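Apical membrane antigen 1-like protein, soluble form (Toxoplasma gondii, PDB 3ZLE) probably takes part in host cell invasion by the sporozoite, as a surface antigen of the AMA1 family associated with the moving junction. Local coordinates at residues L160-Q165 with N283-V288; S244-Q249 with C317-Q322; A301-F306 with A335-G340. All blocks are in the same frame, centred on the assembly; numbering follows the deposited sequence.

Contact 1: residues L160-Q165 with N283-V288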
ATOM      1  N   LEU A 160      12.805   5.844   8.428  1.00 21.73           N
ATOM      2  CA  LEU A 160      12.839   4.783   9.426  1.00 22.57           C
ATOM      3  C   LEU A 160      14.167   4.010   9.333  1.00 24.97           C
ATOM      4  O   LEU A 160      14.397   3.279   8.368  1.00 28.82           O
ATOM      5  CB  LEU A 160      11.681   3.755   9.200  1.00 20.88           C
ATOM      6  CG  LEU A 160      10.234   4.301   9.121  1.00 21.00           C
ATOM      7  CD1 LEU A 160       9.233   3.185   8.932  1.00 18.11           C
ATOM      8  CD2 LEU A 160       9.847   5.227  10.310  1.00 16.97           C
ATOM      9  N   SER A 161      14.901   3.956  10.419  1.00 25.47           N
ATOM     10  CA  SER A 161      16.025   3.051  10.438  1.00 33.15           C
ATOM     11  C   SER A 161      15.631   1.598  10.745  1.00 30.75           C
ATOM     12  O   SER A 161      16.410   0.683  10.486  1.00 35.35           O
ATOM     13  CB  SER A 161      17.117   3.568  11.352  1.00 30.35           C
ATOM     14  OG  SER A 161      16.723   3.428  12.690  1.00 52.35           O
ATOM     15  N   VAL A 162      14.380   1.377  11.135  1.00 23.33           N
ATOM     16  CA  VAL A 162      13.876   0.017  11.265  1.00 23.03           C
ATOM     17  C   VAL A 162      13.015  -0.336  10.079  1.00 23.59           C
ATOM     18  O   VAL A 162      12.003   0.295   9.844  1.00 30.15           O
ATOM     19  CB  VAL A 162      13.086  -0.190  12.578  1.00 21.76           C
ATOM     20  CG1 VAL A 162      12.646  -1.635  12.743  1.00 23.88           C
ATOM     21  CG2 VAL A 162      13.935   0.230  13.764  1.00 22.96           C
ATOM     22  N   SER A 163      13.402  -1.375   9.351  1.00 26.73           N
ATOM     23  CA  SER A 163      12.764  -1.706   8.066  1.00 24.36           C
ATOM     24  C   SER A 163      11.914  -2.940   8.184  1.00 25.53           C
ATOM     25  O   SER A 163      11.201  -3.287   7.235  1.00 22.92           O
ATOM     26  CB  SER A 163      13.788  -1.901   6.966  1.00 26.34           C
ATOM     27  OG  SER A 163      14.799  -2.808   7.353  1.00 32.60           O
ATOM     28  N   ALA A 164      12.111  -3.678   9.286  1.00 22.70           N
ATOM     29  CA  ALA A 164      11.197  -4.738   9.728  1.00 22.41           C
ATOM     30  C   ALA A 164       9.778  -4.242   9.818  1.00 27.87           C
ATOM     31  O   ALA A 164       9.519  -3.121  10.269  1.00 31.43           O
ATOM     32  CB  ALA A 164      11.641  -5.291  11.094  1.00 18.93           C
ATOM     33  N   GLN A 165       8.851  -5.035   9.311  1.00 34.36           N
ATOM     34  CA  GLN A 165       7.477  -4.641   9.339  1.00 28.58           C
ATOM     35  C   GLN A 165       6.623  -5.622  10.120  1.00 29.37           C
ATOM     36  O   GLN A 165       5.554  -5.263  10.600  1.00 29.51           O
ATOM     37  CB  GLN A 165       6.936  -4.485   7.922  1.00 27.95           C
ATOM     38  CG  GLN A 165       7.553  -3.318   7.205  1.00 27.77           C
ATOM     39  CD  GLN A 165       7.737  -3.578   5.744  1.00 26.94           C
ATOM     40  OE1 GLN A 165       6.783  -3.537   4.973  1.00 29.18           O
ATOM     41  NE2 GLN A 165       8.976  -3.794   5.339  1.00 24.84           N
ATOM     42  N   ASN A 283      19.050  -4.719  18.334  1.00 44.81           N
ATOM     43  CA  ASN A 283      19.405  -3.807  17.273  1.00 42.19           C
ATOM     44  C   ASN A 283      19.407  -4.444  15.911  1.00 40.77           C
ATOM     45  O   ASN A 283      20.006  -3.928  14.990  1.00 45.14           O
ATOM     46  CB  ASN A 283      20.724  -3.107  17.563  1.00 41.57           C
ATOM     47  CG  ASN A 283      21.899  -4.076  17.671  1.00 49.28           C
ATOM     48  OD1 ASN A 283      21.731  -5.293  17.647  1.00 46.71           O
ATOM     49  ND2 ASN A 283      23.093  -3.528  17.806  1.00 44.70           N
ATOM     50  N   ASP A 284      18.640  -5.509  15.772  1.00 38.63           N
ATOM     51  CA  ASP A 284      18.388  -6.104  14.485  1.00 40.60           C
ATOM     52  C   ASP A 284      17.302  -5.333  13.721  1.00 40.38           C
ATOM     53  O   ASP A 284      16.198  -5.819  13.531  1.00 37.74           O
ATOM     54  CB  ASP A 284      18.001  -7.578  14.669  1.00 52.48           C
ATOM     55  CG  ASP A 284      19.180  -8.436  15.128  1.00 50.29           C
ATOM     56  OD1 ASP A 284      20.340  -7.979  14.994  1.00 58.58           O
ATOM     57  OD2 ASP A 284      18.952  -9.585  15.560  1.00 64.35           O
ATOM     58  N   PHE A 285      17.664  -4.144  13.245  1.00 38.16           N
ATOM     59  CA  PHE A 285      16.730  -3.252  12.598  1.00 34.55           C
ATOM     60  C   PHE A 285      16.328  -3.725  11.217  1.00 32.38           C
ATOM     61  O   PHE A 285      15.351  -3.258  10.687  1.00 34.79           O
ATOM     62  CB  PHE A 285      17.294  -1.830  12.534  1.00 29.75           C
ATOM     63  CG  PHE A 285      17.448  -1.166  13.884  1.00 28.37           C
ATOM     64  CD1 PHE A 285      17.014  -1.801  15.048  1.00 28.65           C
ATOM     65  CD2 PHE A 285      18.088   0.055  13.997  1.00 25.61           C
ATOM     66  CE1 PHE A 285      17.220  -1.225  16.286  1.00 29.20           C
ATOM     67  CE2 PHE A 285      18.244   0.664  15.232  1.00 31.19           C
ATOM     68  CZ  PHE A 285      17.811   0.022  16.384  1.00 30.55           C
ATOM     69  N   TRP A 286      17.165  -4.552  10.579  1.00 37.90           N
ATOM     70  CA  TRP A 286      16.899  -4.979   9.204  1.00 27.93           C
ATOM     71  C   TRP A 286      16.821  -6.505   9.113  1.00 33.17           C
ATOM     72  O   TRP A 286      17.694  -7.195   9.603  1.00 43.09           O
ATOM     73  CB  TRP A 286      17.967  -4.431   8.213  1.00 32.24           C
ATOM     74  CG  TRP A 286      18.409  -2.943   8.391  1.00 26.13           C
ATOM     75  CD1 TRP A 286      17.704  -1.942   8.974  1.00 31.10           C
ATOM     76  CD2 TRP A 286      19.625  -2.336   7.890  1.00 28.66           C
ATOM     77  NE1 TRP A 286      18.420  -0.749   8.931  1.00 25.70           N
ATOM     78  CE2 TRP A 286      19.629  -0.985   8.331  1.00 27.25           C
ATOM     79  CE3 TRP A 286      20.772  -2.842   7.263  1.00 29.12           C
ATOM     80  CZ2 TRP A 286      20.694  -0.120   8.092  1.00 30.37           C
ATOM     81  CZ3 TRP A 286      21.839  -1.968   6.999  1.00 31.39           C
ATOM     82  CH2 TRP A 286      21.781  -0.609   7.406  1.00 33.38           C
ATOM     83  N   PRO A 287      15.806  -7.031   8.410  1.00 32.12           N
ATOM     84  CA  PRO A 287      15.635  -8.465   8.266  1.00 38.05           C
ATOM     85  C   PRO A 287      16.775  -9.059   7.460  1.00 38.81           C
ATOM     86  O   PRO A 287      17.084  -8.559   6.375  1.00 40.77           O
ATOM     87  CB  PRO A 287      14.317  -8.581   7.483  1.00 32.39           C
ATOM     88  CG  PRO A 287      13.573  -7.337   7.844  1.00 31.43           C
ATOM     89  CD  PRO A 287      14.624  -6.283   7.944  1.00 28.07           C
ATOM     90  N   VAL A 288      17.384 -10.134   7.958  1.00 36.68           N
ATOM     91  CA  VAL A 288      18.469 -10.728   7.184  1.00 34.75           C
ATOM     92  C   VAL A 288      17.952 -11.497   5.973  1.00 36.30           C
ATOM     93  O   VAL A 288      16.868 -12.096   6.013  1.00 34.81           O
ATOM     94  CB  VAL A 288      19.569 -11.479   8.036  1.00 37.96           C
ATOM     95  CG1 VAL A 288      19.271 -11.470   9.527  1.00 28.99           C
ATOM     96  CG2 VAL A 288      19.878 -12.872   7.494  1.00 30.63           C
TER
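Val-162 lays its CG2 methyl over one face of the Phe-285 ring, 3.8 Å from CG of that ring. The methyl sits 4.0 Å from the ring centroid and 21° off the ring normal, a CH-pi contact displaced toward the rim. The two side chains cross at about a right angle. CG1 of Val-162 stands anti to the backbone N (chi1 -176°), which leaves CG2 as the branch that meets the ring.

The tight part of the contact lies beside this pair. The carbonyl of Phe-285 takes a nearly straight hydrogen bond from the backbone of Ser-163, N to O 3.0 Å. The carbonyl of Ser-161 accepts from the indole of Trp-286, with NE1 to O at 2.9 Å. That acceptor lies in the indole plane, at the ring edge, but the bond is bent, 132° at the hydrogen. Ser-163 OG, hydrogen-bonded to Tyr-144 OH, also packs on CD of Pro-287 at 3.5 Å. Ser-161 OG lies against the Phe-285 ring, 3.9 Å from CD2, and is buried without a polar partner in the model.

Farther out the packing is looser: Pro-287 CG is 4.3 Å from CB of Ala-164, and Pro-287 is partly exposed.

Neither segment is helix or strand, so the contact ties together two loops of the AMA1 ectodomain that are far apart in the sequence. Trp-286 stacks on Tyr-144 and meets Tyr-43 edge-to-face, while Phe-285 touches Pro-136. Residues 160-165 directly follow strand 156-159, and Ala-164 packs on Phe-187 of strand 187-191.

Contact 2: residues S244-Q249 with C317-Q322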
ATOM      1  N   SER A 244     -13.602 -14.433  -6.978  1.00 40.25           N
ATOM      2  CA  SER A 244     -12.838 -13.818  -5.928  1.00 39.19           C
ATOM      3  C   SER A 244     -12.267 -14.800  -4.926  1.00 41.32           C
ATOM      4  O   SER A 244     -12.650 -15.949  -4.870  1.00 45.77           O
ATOM      5  CB  SER A 244     -13.657 -12.707  -5.249  1.00 39.09           C
ATOM      6  OG  SER A 244     -13.925 -11.663  -6.204  1.00 35.86           O
ATOM      7  N   VAL A 245     -11.293 -14.334  -4.177  1.00 41.29           N
ATOM      8  CA  VAL A 245     -10.572 -15.147  -3.226  1.00 37.07           C
ATOM      9  C   VAL A 245     -11.337 -15.135  -1.886  1.00 46.48           C
ATOM     10  O   VAL A 245     -11.333 -16.123  -1.134  1.00 37.64           O
ATOM     11  CB  VAL A 245      -9.141 -14.573  -3.078  1.00 43.76           C
ATOM     12  CG1 VAL A 245      -8.769 -14.279  -1.628  1.00 42.05           C
ATOM     13  CG2 VAL A 245      -8.121 -15.447  -3.803  1.00 40.00           C
ATOM     14  N   GLN A 246     -12.046 -14.039  -1.617  1.00 38.17           N
ATOM     15  CA  GLN A 246     -13.030 -14.023  -0.523  1.00 31.22           C
ATOM     16  C   GLN A 246     -14.015 -12.921  -0.811  1.00 37.19           C
ATOM     17  O   GLN A 246     -13.724 -12.016  -1.552  1.00 36.73           O
ATOM     18  CB  GLN A 246     -12.358 -13.807   0.826  1.00 34.54           C
ATOM     19  CG  GLN A 246     -11.910 -12.370   1.076  1.00 34.32           C
ATOM     20  CD  GLN A 246     -11.358 -12.149   2.477  1.00 30.43           C
ATOM     21  OE1 GLN A 246     -10.224 -12.518   2.775  1.00 38.26           O
ATOM     22  NE2 GLN A 246     -12.100 -11.412   3.290  1.00 31.72           N
ATOM     23  N   SER A 247     -15.220 -13.056  -0.287  1.00 43.47           N
ATOM     24  CA  SER A 247     -16.279 -12.118  -0.570  1.00 43.16           C
ATOM     25  C   SER A 247     -17.270 -12.182   0.561  1.00 44.14           C
ATOM     26  O   SER A 247     -18.416 -12.514   0.368  1.00 49.16           O
ATOM     27  CB  SER A 247     -16.980 -12.451  -1.886  1.00 37.99           C
ATOM     28  OG  SER A 247     -17.260 -13.839  -1.995  1.00 38.82           O
ATOM     29  N   ASP A 248     -16.799 -11.897   1.758  1.00 42.82           N
ATOM     30  CA  ASP A 248     -17.673 -11.830   2.887  1.00 39.32           C
ATOM     31  C   ASP A 248     -18.334 -10.452   2.946  1.00 43.99           C
ATOM     32  O   ASP A 248     -18.024  -9.576   2.155  1.00 46.22           O
ATOM     33  CB  ASP A 248     -16.900 -12.123   4.170  1.00 39.70           C
ATOM     34  CG  ASP A 248     -16.238 -13.492   4.156  1.00 42.83           C
ATOM     35  OD1 ASP A 248     -16.720 -14.411   3.437  1.00 36.13           O
ATOM     36  OD2 ASP A 248     -15.254 -13.668   4.901  1.00 59.09           O
ATOM     37  N   GLN A 249     -19.346 -10.332   3.788  1.00 39.08           N
ATOM     38  CA  GLN A 249     -20.046  -9.094   3.976  1.00 42.88           C
ATOM     39  C   GLN A 249     -19.099  -8.109   4.685  1.00 38.39           C
ATOM     40  O   GLN A 249     -18.246  -8.507   5.463  1.00 34.86           O
ATOM     41  CB  GLN A 249     -21.317  -9.355   4.806  1.00 40.52           C
ATOM     42  CG  GLN A 249     -22.072  -8.116   5.242  1.00 64.58           C
ATOM     43  CD  GLN A 249     -21.724  -7.673   6.652  1.00 70.88           C
ATOM     44  OE1 GLN A 249     -21.086  -8.403   7.409  1.00 96.85           O
ATOM     45  NE2 GLN A 249     -22.164  -6.478   7.019  1.00 73.33           N
ATOM     46  N   CYS A 317     -17.523  -7.212   0.445  1.00 25.56           N
ATOM     47  CA  CYS A 317     -16.129  -6.938   0.072  1.00 24.18           C
ATOM     48  C   CYS A 317     -15.546  -8.134  -0.677  1.00 24.95           C
ATOM     49  O   CYS A 317     -15.200  -9.157  -0.061  1.00 22.70           O
ATOM     50  CB  CYS A 317     -15.313  -6.737   1.314  1.00 31.18           C
ATOM     51  SG  CYS A 317     -13.670  -6.080   1.019  1.00 48.91           S
ATOM     52  N   ALA A 318     -15.507  -8.048  -1.998  1.00 23.01           N
ATOM     53  CA  ALA A 318     -15.028  -9.167  -2.843  1.00 26.27           C
ATOM     54  C   ALA A 318     -13.583  -8.933  -3.223  1.00 27.56           C
ATOM     55  O   ALA A 318     -13.280  -8.127  -4.119  1.00 29.29           O
ATOM     56  CB  ALA A 318     -15.876  -9.306  -4.100  1.00 19.48           C
ATOM     57  N   ILE A 319     -12.696  -9.635  -2.544  1.00 28.15           N
ATOM     58  CA  ILE A 319     -11.277  -9.472  -2.757  1.00 25.20           C
ATOM     59  C   ILE A 319     -10.743 -10.457  -3.794  1.00 30.58           C
ATOM     60  O   ILE A 319     -10.956 -11.657  -3.708  1.00 31.96           O
ATOM     61  CB  ILE A 319     -10.546  -9.689  -1.463  1.00 20.92           C
ATOM     62  CG1 ILE A 319     -10.828  -8.528  -0.504  1.00 17.60           C
ATOM     63  CG2 ILE A 319      -9.077  -9.972  -1.712  1.00 18.31           C
ATOM     64  CD1 ILE A 319     -10.513  -8.864   0.939  1.00 17.71           C
ATOM     65  N   PHE A 320     -10.018  -9.955  -4.768  1.00 28.89           N
ATOM     66  CA  PHE A 320      -9.612 -10.834  -5.851  1.00 29.08           C
ATOM     67  C   PHE A 320      -8.148 -10.658  -6.165  1.00 24.83           C
ATOM     68  O   PHE A 320      -7.521  -9.700  -5.714  1.00 22.76           O
ATOM     69  CB  PHE A 320     -10.476 -10.614  -7.085  1.00 23.60           C
ATOM     70  CG  PHE A 320     -10.356  -9.220  -7.674  1.00 30.17           C
ATOM     71  CD1 PHE A 320     -11.143  -8.167  -7.186  1.00 31.74           C
ATOM     72  CD2 PHE A 320      -9.540  -8.986  -8.781  1.00 29.84           C
ATOM     73  CE1 PHE A 320     -11.106  -6.923  -7.773  1.00 26.21           C
ATOM     74  CE2 PHE A 320      -9.439  -7.717  -9.335  1.00 30.07           C
ATOM     75  CZ  PHE A 320     -10.208  -6.675  -8.810  1.00 32.84           C
ATOM     76  N   ASP A 321      -7.619 -11.548  -6.990  1.00 24.54           N
ATOM     77  CA  ASP A 321      -6.181 -11.568  -7.236  1.00 28.90           C
ATOM     78  C   ASP A 321      -5.804 -11.570  -8.692  1.00 34.96           C
ATOM     79  O   ASP A 321      -4.681 -11.928  -9.020  1.00 33.67           O
ATOM     80  CB  ASP A 321      -5.528 -12.767  -6.545  1.00 35.85           C
ATOM     81  CG  ASP A 321      -5.921 -14.090  -7.175  1.00 29.09           C
ATOM     82  OD1 ASP A 321      -6.676 -14.103  -8.163  1.00 33.24           O
ATOM     83  OD2 ASP A 321      -5.529 -15.123  -6.621  1.00 36.53           O
ATOM     84  N   GLN A 322      -6.671 -11.013  -9.539  1.00 31.72           N
ATOM     85  CA  GLN A 322      -6.322 -10.773 -10.943  1.00 32.64           C
ATOM     86  C   GLN A 322      -6.127  -9.290 -11.254  1.00 31.03           C
ATOM     87  O   GLN A 322      -6.859  -8.441 -10.772  1.00 23.44           O
ATOM     88  CB  GLN A 322      -7.404 -11.319 -11.848  1.00 38.49           C
ATOM     89  CG  GLN A 322      -7.659 -12.802 -11.669  1.00 54.71           C
ATOM     90  CD  GLN A 322      -7.388 -13.578 -12.937  1.00 68.68           C
ATOM     91  OE1 GLN A 322      -7.876 -13.219 -14.016  1.00 76.65           O
ATOM     92  NE2 GLN A 322      -6.574 -14.623 -12.828  1.00 69.84           N
TER
HETATM   93  O   HOH W   1     -14.558 -10.172   2.201  1.00 36.07           O
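The Phe-320 ring turns away from Ser-244; Ser-244 OG, bonded to Asp-240 O, meets CB of Phe-320 and CB of Ala-318, each at 3.7 Å. The ring has the carbonyl O of Ala-318 at its edge, in plane. It stacks on Phe-239 and also meets the Trp-303 ring, with planes about 15° apart. A second flat group, the amide of Gln-246, ends a side chain that runs alongside Ile-319, both pointing the same way, with CD of Gln-246 3.7 Å from CD1 of Ile-319. CG of Gln-246 lies between the backbone N and the carbonyl carbon (chi1 75°), and the extended chain beyond it carries the amide to that methyl.

The amide nitrogen of Gln-246 also reaches a water, NE2 to water O 3.0 Å. The same water accepts from the N of Asp-248 and donates to the O of Cys-317. It links both strands, beside the hydrogen bond from Cys-317 N to Asp-248 O. Farther along, Ile-319 N donates to Gln-246 O at 2.8 Å. Asp-321 OD2 comes up to the CG2 methyl of Val-245 at the exposed end.

The O of Ile-319 is gripped by Val-245 N at 2.7 Å and, weakly, by Gln-246 N at 3.4 Å. Arg-259 of helix 253-262 packs on Gln-246 and Ile-319. The neighbouring strand 315-320 is tied to that helix by the Cys-317 to Cys-256 disulfide. Two residues facing one make a classic beta bulge at the start of edge strand 246-249.

Contact 3: residues A301-F306 with A335-G340; sequences ANWANF and AYTALG
Tyr-336 sets the edge of its ring against Phe-306, with CE2 4.0 Å from CB of Phe-306. The phenyl ring of Phe-306 leads away from this meeting point, since its CG stands anti to the backbone N (chi1 174°). On the same face of the sheet, CB of Tyr-336 lies 4.3 Å from CB of Ala-304. Lys-253 of helix 253-262 touches both aromatic residues, and Cys-256 and Val-260 pack on Ala-304. The helix therefore lies on this face.

The other face carries Trp-303, Asn-305, Ala-335 and Thr-337. The CG2 methyl of Thr-337 approaches the indole of Trp-303 at CD1, 3.9 Å away. The amide of Asn-305 turns its OD1 toward the methyl of Ala-335, while its ND2 bonds to the carbonyls of Phe-228 and Phe-239. The indole NE1 of Trp-303 donates to the O of Phe-22.

The backbones run antiparallel. Ala-304 and Tyr-336 form a hydrogen-bonded pair: Ala-304 N to Tyr-336 O and Tyr-336 N to Ala-304 O are each 2.9 Å. The second of these is nearly straight, at 174°. Past the end of strand 335-337, Ala-338 N still reaches Asn-302 O at 2.8 Å. There the OG1 of Thr-337 accepts from Gly-340 N at 3.0 Å, an ST motif where the chain leaves the strand.

All the touching residues are buried. The contact therefore combines backbone hydrogen bonds with apolar packing on the Tyr-336 face and a looser methyl-to-indole contact on the other, and the buried amide and indole N-H groups are satisfied by backbone carbonyls.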
ATOM      1  N   ALA A 301      -3.657 -11.029  -3.795  1.00 21.31           N
ATOM      2  CA  ALA A 301      -5.054 -10.609  -3.732  1.00 20.29           C
ATOM      3  C   ALA A 301      -5.065  -9.167  -3.242  1.00 21.91           C
ATOM      4  O   ALA A 301      -5.069  -8.934  -2.040  1.00 20.91           O
ATOM      5  CB  ALA A 301      -5.819 -11.504  -2.764  1.00 18.71           C
ATOM      6  N   ASN A 302      -4.889  -8.223  -4.159  1.00 22.91           N
ATOM      7  CA  ASN A 302      -4.526  -6.859  -3.779  1.00 25.42           C
ATOM      8  C   ASN A 302      -5.679  -5.876  -4.068  1.00 27.24           C
ATOM      9  O   ASN A 302      -5.572  -4.690  -3.742  1.00 25.65           O
ATOM     10  CB  ASN A 302      -3.300  -6.356  -4.579  1.00 27.24           C
ATOM     11  CG  ASN A 302      -2.140  -7.304  -4.548  1.00 25.70           C
ATOM     12  OD1 ASN A 302      -1.776  -7.837  -3.488  1.00 27.33           O
ATOM     13  ND2 ASN A 302      -1.429  -7.377  -5.666  1.00 20.79           N
ATOM     14  N   TRP A 303      -6.672  -6.339  -4.824  1.00 24.05           N
ATOM     15  CA  TRP A 303      -7.821  -5.528  -5.211  1.00 23.14           C
ATOM     16  C   TRP A 303      -9.086  -5.996  -4.506  1.00 27.33           C
ATOM     17  O   TRP A 303      -9.218  -7.168  -4.223  1.00 23.78           O
ATOM     18  CB  TRP A 303      -8.042  -5.609  -6.698  1.00 21.48           C
ATOM     19  CG  TRP A 303      -6.786  -5.316  -7.545  1.00 27.25           C
ATOM     20  CD1 TRP A 303      -6.489  -4.146  -8.180  1.00 22.23           C
ATOM     21  CD2 TRP A 303      -5.765  -6.266  -7.947  1.00 21.18           C
ATOM     22  NE1 TRP A 303      -5.290  -4.275  -8.874  1.00 26.68           N
ATOM     23  CE2 TRP A 303      -4.826  -5.562  -8.735  1.00 27.27           C
ATOM     24  CE3 TRP A 303      -5.495  -7.602  -7.613  1.00 22.60           C
ATOM     25  CZ2 TRP A 303      -3.655  -6.173  -9.254  1.00 23.31           C
ATOM     26  CZ3 TRP A 303      -4.331  -8.197  -8.103  1.00 23.15           C
ATOM     27  CH2 TRP A 303      -3.445  -7.485  -8.950  1.00 24.10           C
ATOM     28  N   ALA A 304      -9.992  -5.048  -4.188  1.00 24.64           N
ATOM     29  CA  ALA A 304     -11.265  -5.355  -3.584  1.00 23.58           C
ATOM     30  C   ALA A 304     -12.390  -4.576  -4.250  1.00 26.18           C
ATOM     31  O   ALA A 304     -12.271  -3.381  -4.482  1.00 32.07           O
ATOM     32  CB  ALA A 304     -11.249  -5.063  -2.075  1.00 24.06           C
ATOM     33  N   ASN A 305     -13.478  -5.273  -4.590  1.00 25.41           N
ATOM     34  CA  ASN A 305     -14.693  -4.618  -5.022  1.00 21.83           C
ATOM     35  C   ASN A 305     -15.678  -4.522  -3.881  1.00 26.75           C
ATOM     36  O   ASN A 305     -16.027  -5.547  -3.256  1.00 27.07           O
ATOM     37  CB  ASN A 305     -15.307  -5.384  -6.181  1.00 22.67           C
ATOM     38  CG  ASN A 305     -14.686  -5.011  -7.493  1.00 25.65           C
ATOM     39  OD1 ASN A 305     -14.069  -3.936  -7.620  1.00 27.85           O
ATOM     40  ND2 ASN A 305     -14.852  -5.860  -8.484  1.00 18.19           N
ATOM     41  N   PHE A 306     -16.130  -3.307  -3.586  1.00 29.03           N
ATOM     42  CA  PHE A 306     -17.162  -3.105  -2.568  1.00 31.08           C
ATOM     43  C   PHE A 306     -18.528  -2.788  -3.201  1.00 34.87           C
ATOM     44  O   PHE A 306     -18.699  -1.756  -3.858  1.00 27.49           O
ATOM     45  CB  PHE A 306     -16.778  -1.987  -1.626  1.00 27.70           C
ATOM     46  CG  PHE A 306     -17.866  -1.633  -0.650  1.00 30.88           C
ATOM     47  CD1 PHE A 306     -18.017  -2.342   0.536  1.00 27.80           C
ATOM     48  CD2 PHE A 306     -18.813  -0.681  -0.973  1.00 28.22           C
ATOM     49  CE1 PHE A 306     -18.980  -1.980   1.448  1.00 30.06           C
ATOM     50  CE2 PHE A 306     -19.815  -0.338  -0.075  1.00 26.62           C
ATOM     51  CZ  PHE A 306     -19.882  -0.964   1.147  1.00 30.77           C
ATOM     52  N   ALA A 335     -14.126   0.802  -5.666  1.00 36.91           N
ATOM     53  CA  ALA A 335     -13.014  -0.104  -5.953  1.00 27.36           C
ATOM     54  C   ALA A 335     -11.775   0.294  -5.200  1.00 29.30           C
ATOM     55  O   ALA A 335     -11.275   1.424  -5.347  1.00 29.20           O
ATOM     56  CB  ALA A 335     -12.746  -0.201  -7.427  1.00 23.13           C
ATOM     57  N   TYR A 336     -11.293  -0.623  -4.370  1.00 22.31           N
ATOM     58  CA  TYR A 336     -10.208  -0.333  -3.445  1.00 24.12           C
ATOM     59  C   TYR A 336      -8.938  -1.145  -3.825  1.00 22.99           C
ATOM     60  O   TYR A 336      -9.037  -2.274  -4.365  1.00 20.14           O
ATOM     61  CB  TYR A 336     -10.660  -0.771  -2.039  1.00 28.92           C
ATOM     62  CG  TYR A 336     -11.670   0.148  -1.403  1.00 28.02           C
ATOM     63  CD1 TYR A 336     -11.311   1.448  -1.041  1.00 27.54           C
ATOM     64  CD2 TYR A 336     -12.978  -0.280  -1.139  1.00 21.97           C
ATOM     65  CE1 TYR A 336     -12.157   2.267  -0.382  1.00 22.02           C
ATOM     66  CE2 TYR A 336     -13.883   0.560  -0.471  1.00 26.81           C
ATOM     67  CZ  TYR A 336     -13.451   1.831  -0.089  1.00 30.78           C
ATOM     68  OH  TYR A 336     -14.307   2.715   0.514  1.00 23.02           O
ATOM     69  N   THR A 337      -7.777  -0.699  -3.386  1.00 19.11           N
ATOM     70  CA  THR A 337      -6.619  -1.640  -3.374  1.00 19.09           C
ATOM     71  C   THR A 337      -5.915  -1.685  -2.060  1.00 20.95           C
ATOM     72  O   THR A 337      -6.001  -0.755  -1.237  1.00 25.88           O
ATOM     73  CB  THR A 337      -5.591  -1.342  -4.451  1.00 21.39           C
ATOM     74  OG1 THR A 337      -4.835  -0.203  -4.074  1.00 23.29           O
ATOM     75  CG2 THR A 337      -6.235  -1.118  -5.809  1.00 20.97           C
ATOM     76  N   ALA A 338      -5.089  -2.694  -1.894  1.00 20.75           N
ATOM     77  CA  ALA A 338      -4.167  -2.681  -0.769  1.00 17.31           C
ATOM     78  C   ALA A 338      -3.179  -1.518  -0.773  1.00 18.81           C
ATOM     79  O   ALA A 338      -2.739  -1.068   0.308  1.00 19.84           O
ATOM     80  CB  ALA A 338      -3.460  -3.994  -0.627  1.00 15.15           C
ATOM     81  N   LEU A 339      -2.936  -0.934  -1.928  1.00 18.02           N
ATOM     82  CA  LEU A 339      -2.015   0.271  -1.954  1.00 22.23           C
ATOM     83  C   LEU A 339      -2.650   1.598  -1.600  1.00 23.02           C
ATOM     84  O   LEU A 339      -2.021   2.452  -0.927  1.00 18.55           O
ATOM     85  CB  LEU A 339      -1.329   0.392  -3.289  1.00 18.76           C
ATOM     86  CG  LEU A 339      -0.238  -0.671  -3.423  1.00 19.71           C
ATOM     87  CD1 LEU A 339       0.110  -0.903  -4.873  1.00 22.42           C
ATOM     88  CD2 LEU A 339       0.974  -0.222  -2.628  1.00 20.85           C
ATOM     89  N   GLY A 340      -3.855   1.812  -2.140  1.00 21.63           N
ATOM     90  CA  GLY A 340      -4.467   3.125  -2.152  1.00 22.69           C
ATOM     91  C   GLY A 340      -4.994   3.592  -0.819  1.00 23.36           C
ATOM     92  O   GLY A 340      -4.934   2.863   0.176  1.00 24.37           O
TER

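Overall arrangement
Contacts 2 and 3 belong to one four-stranded antiparallel sheet, in the order 246-249, 315-320, 303-308, 333-337. Contact 2 joins one outer strand to its neighbour, and contact 3 does so at the other side. Their centres are 9 Å apart, and the middle strands probably bond through Ala-318 N to Asn-305 O, 2.8 Å. Along the chain their segments alternate. Helix 253-262 packs on both. Contact 1 lies apart, its centre 32 Å from that of contact 2 and 27 Å from that of contact 3. It joins loops and closes before contact 3 opens. The ectodomain thus has sheet pairing in one region and loop-to-loop packing in another.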